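Thermospermine synthase (Medicago truncatula, PDB 6BQ6) probably transfers an aminopropyl group from decarboxylated S-adenosylmethionine to spermidine, making the tetraamine thermospermine. Local coordinates at residues B[91-96]-B[281-286]. Sequence-based numbering, arbitrary orientation.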
ATOM      1  N   LEU B  91       9.349  16.383 -25.913  1.00 17.12           N
ATOM      2  CA  LEU B  91       9.055  17.774 -25.586  1.00 16.79           C
ATOM      3  C   LEU B  91       9.814  18.730 -26.498  1.00 16.59           C
ATOM      4  O   LEU B  91       9.277  19.735 -26.915  1.00 16.72           O
ATOM      5  CB  LEU B  91       9.427  18.112 -24.162  1.00 16.03           C
ATOM      6  CG  LEU B  91       9.320  19.577 -23.633  1.00 16.27           C
ATOM      7  CD1 LEU B  91       7.861  20.050 -23.720  1.00 16.79           C
ATOM      8  CD2 LEU B  91       9.880  19.705 -22.262  1.00 16.72           C
ATOM      9  N   VAL B  92      11.068  18.409 -26.806  1.00 16.88           N
ATOM     10  CA  VAL B  92      12.006  19.339 -27.466  1.00 18.05           C
ATOM     11  C   VAL B  92      12.143  19.190 -28.964  1.00 17.94           C
ATOM     12  O   VAL B  92      12.002  20.163 -29.718  1.00 17.70           O
ATOM     13  CB  VAL B  92      13.406  19.253 -26.791  1.00 18.20           C
ATOM     14  CG1 VAL B  92      14.461  19.989 -27.595  1.00 19.93           C
ATOM     15  CG2 VAL B  92      13.307  19.803 -25.358  1.00 19.24           C
ATOM     16  N   HIS B  93      12.391  17.964 -29.435  1.00 17.61           N
ATOM     17  CA  HIS B  93      12.835  17.838 -30.816  1.00 18.54           C
ATOM     18  C   HIS B  93      11.855  18.165 -31.906  1.00 19.28           C
ATOM     19  O   HIS B  93      12.240  18.846 -32.870  1.00 19.88           O
ATOM     20  CB  HIS B  93      13.541  16.513 -31.023  1.00 18.69           C
ATOM     21  CG  HIS B  93      14.726  16.365 -30.148  1.00 18.82           C
ATOM     22  ND1 HIS B  93      15.684  17.350 -30.060  1.00 20.38           N
ATOM     23  CD2 HIS B  93      15.110  15.405 -29.281  1.00 19.13           C
ATOM     24  CE1 HIS B  93      16.586  17.020 -29.171  1.00 19.83           C
ATOM     25  NE2 HIS B  93      16.268  15.844 -28.680  1.00 20.31           N
ATOM     26  N   PRO B  94      10.594  17.728 -31.774  1.00 19.61           N
ATOM     27  CA  PRO B  94       9.637  18.052 -32.831  1.00 20.50           C
ATOM     28  C   PRO B  94       9.539  19.565 -33.081  1.00 20.48           C
ATOM     29  O   PRO B  94       9.559  20.001 -34.253  1.00 21.30           O
ATOM     30  CB  PRO B  94       8.338  17.471 -32.289  1.00 20.05           C
ATOM     31  CG  PRO B  94       8.775  16.296 -31.481  1.00 20.38           C
ATOM     32  CD  PRO B  94      10.017  16.781 -30.780  1.00 20.14           C
ATOM     33  N   ALA B  95       9.426  20.363 -32.017  1.00 19.95           N
ATOM     34  CA  ALA B  95       9.382  21.816 -32.202  1.00 20.95           C
ATOM     35  C   ALA B  95      10.572  22.345 -32.946  1.00 20.54           C
ATOM     36  O   ALA B  95      10.442  23.042 -33.962  1.00 21.47           O
ATOM     37  CB  ALA B  95       9.226  22.526 -30.876  1.00 20.31           C
ATOM     38  N   LEU B  96      11.768  22.001 -32.497  1.00 20.77           N
ATOM     39  CA  LEU B  96      12.968  22.610 -33.121  1.00 21.06           C
ATOM     40  C   LEU B  96      13.154  22.106 -34.554  1.00 21.15           C
ATOM     41  O   LEU B  96      13.562  22.850 -35.455  1.00 21.05           O
ATOM     42  CB  LEU B  96      14.213  22.383 -32.323  1.00 21.35           C
ATOM     43  CG  LEU B  96      14.476  23.446 -31.238  1.00 21.57           C
ATOM     44  CD1 LEU B  96      13.438  23.436 -30.126  1.00 20.92           C
ATOM     45  CD2 LEU B  96      15.878  23.290 -30.700  1.00 21.84           C
ATOM     46  N   GLN B 281      21.235  16.296 -39.751  1.00 29.98           N
ATOM     47  CA  GLN B 281      21.997  17.514 -40.015  1.00 33.12           C
ATOM     48  C   GLN B 281      22.230  18.333 -38.754  1.00 33.79           C
ATOM     49  O   GLN B 281      23.294  18.911 -38.574  1.00 35.39           O
ATOM     50  CB  GLN B 281      21.314  18.382 -41.094  1.00 35.55           C
ATOM     51  CG  GLN B 281      22.163  19.581 -41.548  1.00 39.61           C
ATOM     52  CD  GLN B 281      23.441  19.150 -42.268  1.00 43.00           C
ATOM     53  OE1 GLN B 281      23.367  18.531 -43.335  1.00 49.45           O
ATOM     54  NE2 GLN B 281      24.618  19.411 -41.664  1.00 43.48           N
ATOM     55  N   ARG B 282      21.221  18.401 -37.880  1.00 31.34           N
ATOM     56  CA  ARG B 282      21.188  19.424 -36.847  1.00 31.47           C
ATOM     57  C   ARG B 282      21.455  18.985 -35.424  1.00 30.71           C
ATOM     58  O   ARG B 282      21.927  19.762 -34.605  1.00 30.40           O
ATOM     59  CB  ARG B 282      19.835  20.078 -36.840  1.00 31.50           C
ATOM     60  CG  ARG B 282      19.477  20.815 -38.088  1.00 33.10           C
ATOM     61  CD  ARG B 282      18.199  21.481 -37.715  1.00 33.46           C
ATOM     62  NE  ARG B 282      17.379  21.909 -38.787  1.00 34.49           N
ATOM     63  CZ  ARG B 282      16.214  22.530 -38.598  1.00 35.10           C
ATOM     64  NH1 ARG B 282      15.456  22.875 -39.617  1.00 36.60           N
ATOM     65  NH2 ARG B 282      15.788  22.769 -37.361  1.00 32.60           N
ATOM     66  N   ILE B 283      21.162  17.728 -35.127  1.00 27.61           N
ATOM     67  CA  ILE B 283      21.260  17.272 -33.759  1.00 27.85           C
ATOM     68  C   ILE B 283      22.527  16.453 -33.574  1.00 28.72           C
ATOM     69  O   ILE B 283      22.809  15.522 -34.361  1.00 29.97           O
ATOM     70  CB  ILE B 283      20.053  16.407 -33.389  1.00 27.44           C
ATOM     71  CG1 ILE B 283      18.763  17.219 -33.484  1.00 26.97           C
ATOM     72  CG2 ILE B 283      20.281  15.810 -32.003  1.00 27.43           C
ATOM     73  CD1 ILE B 283      17.501  16.378 -33.205  1.00 26.30           C
ATOM     74  N   ILE B 284      23.266  16.794 -32.540  1.00 30.13           N
ATOM     75  CA  ILE B 284      24.479  16.067 -32.092  1.00 32.67           C
ATOM     76  C   ILE B 284      24.081  14.707 -31.516  1.00 34.27           C
ATOM     77  O   ILE B 284      23.182  14.626 -30.669  1.00 34.20           O
ATOM     78  CB  ILE B 284      25.228  16.890 -31.012  1.00 34.48           C
ATOM     79  CG1 ILE B 284      25.716  18.216 -31.606  1.00 36.21           C
ATOM     80  CG2 ILE B 284      26.416  16.131 -30.412  1.00 35.17           C
ATOM     81  CD1 ILE B 284      26.238  19.189 -30.550  1.00 38.09           C
ATOM     82  N   GLU B 285      24.737  13.639 -31.979  1.00 36.93           N
ATOM     83  CA  GLU B 285      24.403  12.258 -31.579  1.00 37.45           C
ATOM     84  C   GLU B 285      22.990  11.808 -32.006  1.00 35.39           C
ATOM     85  O   GLU B 285      22.147  12.589 -32.455  1.00 33.00           O
ATOM     86  CB  GLU B 285      24.603  12.037 -30.081  1.00 42.18           C
ATOM     87  CG  GLU B 285      26.043  12.171 -29.628  1.00 49.12           C
ATOM     88  CD  GLU B 285      26.301  11.497 -28.291  1.00 55.76           C
ATOM     89  OE1 GLU B 285      26.366  12.235 -27.276  1.00 63.14           O
ATOM     90  OE2 GLU B 285      26.429  10.239 -28.252  1.00 58.18           O
ATOM     91  N   GLU B 286      22.775  10.505 -31.899  1.00 34.09           N
ATOM     92  CA  GLU B 286      21.522   9.882 -32.293  1.00 34.21           C
ATOM     93  C   GLU B 286      20.533  10.041 -31.164  1.00 29.50           C
ATOM     94  O   GLU B 286      20.870   9.789 -30.027  1.00 28.58           O
ATOM     95  CB  GLU B 286      21.719   8.386 -32.512  1.00 37.51           C
ATOM     96  CG  GLU B 286      22.156   8.033 -33.916  1.00 42.94           C
ATOM     97  CD  GLU B 286      20.944   7.665 -34.764  1.00 49.29           C
ATOM     98  OE1 GLU B 286      20.504   8.567 -35.525  1.00 54.18           O
ATOM     99  OE2 GLU B 286      20.416   6.502 -34.635  1.00 48.38           O
TER
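Arg282, the last residue of helix 272-282, reaches across to the carbonyl of Leu96 near the end of helix 84-98. Its NH2 lies 2.9 Å from Leu96 O, but the N-H...O angle of 124° makes this a weak, bent hydrogen bond. The acceptor sits at the edge of the guanidinium, close to its plane. The Arg282 chain, extended from CG to NE, bridges the 9.6 Å between its CA and that of Leu96. The main bond of the guanidinium runs from NH1 to His99 O, with the one to Leu96 O a weak second, around the C-terminal end of helix 84-98, which would probably suit a positive charge, although Arg278 lies close by.

Ile283, the first residue to leave helical geometry, makes the apolar half of the contact. Its CD1 methyl stands over one face of the His93 imidazole, 4.2 Å from the ring centroid and 28° off the normal, a CH-pi contact. The closest ring atom is ND1, at 3.8 Å from that CD1. Turning CG1 beside its own backbone N and then extending the chain (chi2 177°) carries the methyl onto the ring. His93 is meanwhile held at both nitrogens, NE2 by Glu118 and ND1 by His122, which fixes the face that the methyl meets.

Only 132 Å² is buried between the segments, summed over both, so they are joined at two points rather than along a continuous interface. Backbone bonds of Arg282 with Lys123 and of Ile284 with Arg121 tie the departing chain to the loop after helix 114-120, while within the Rossmann-like domain Leu91 and Ala95 of helix 84-98 pack against both strands 175-181 and 256-264, Leu96 against 175-181, and Val92 and Leu96 touch helix 114-120.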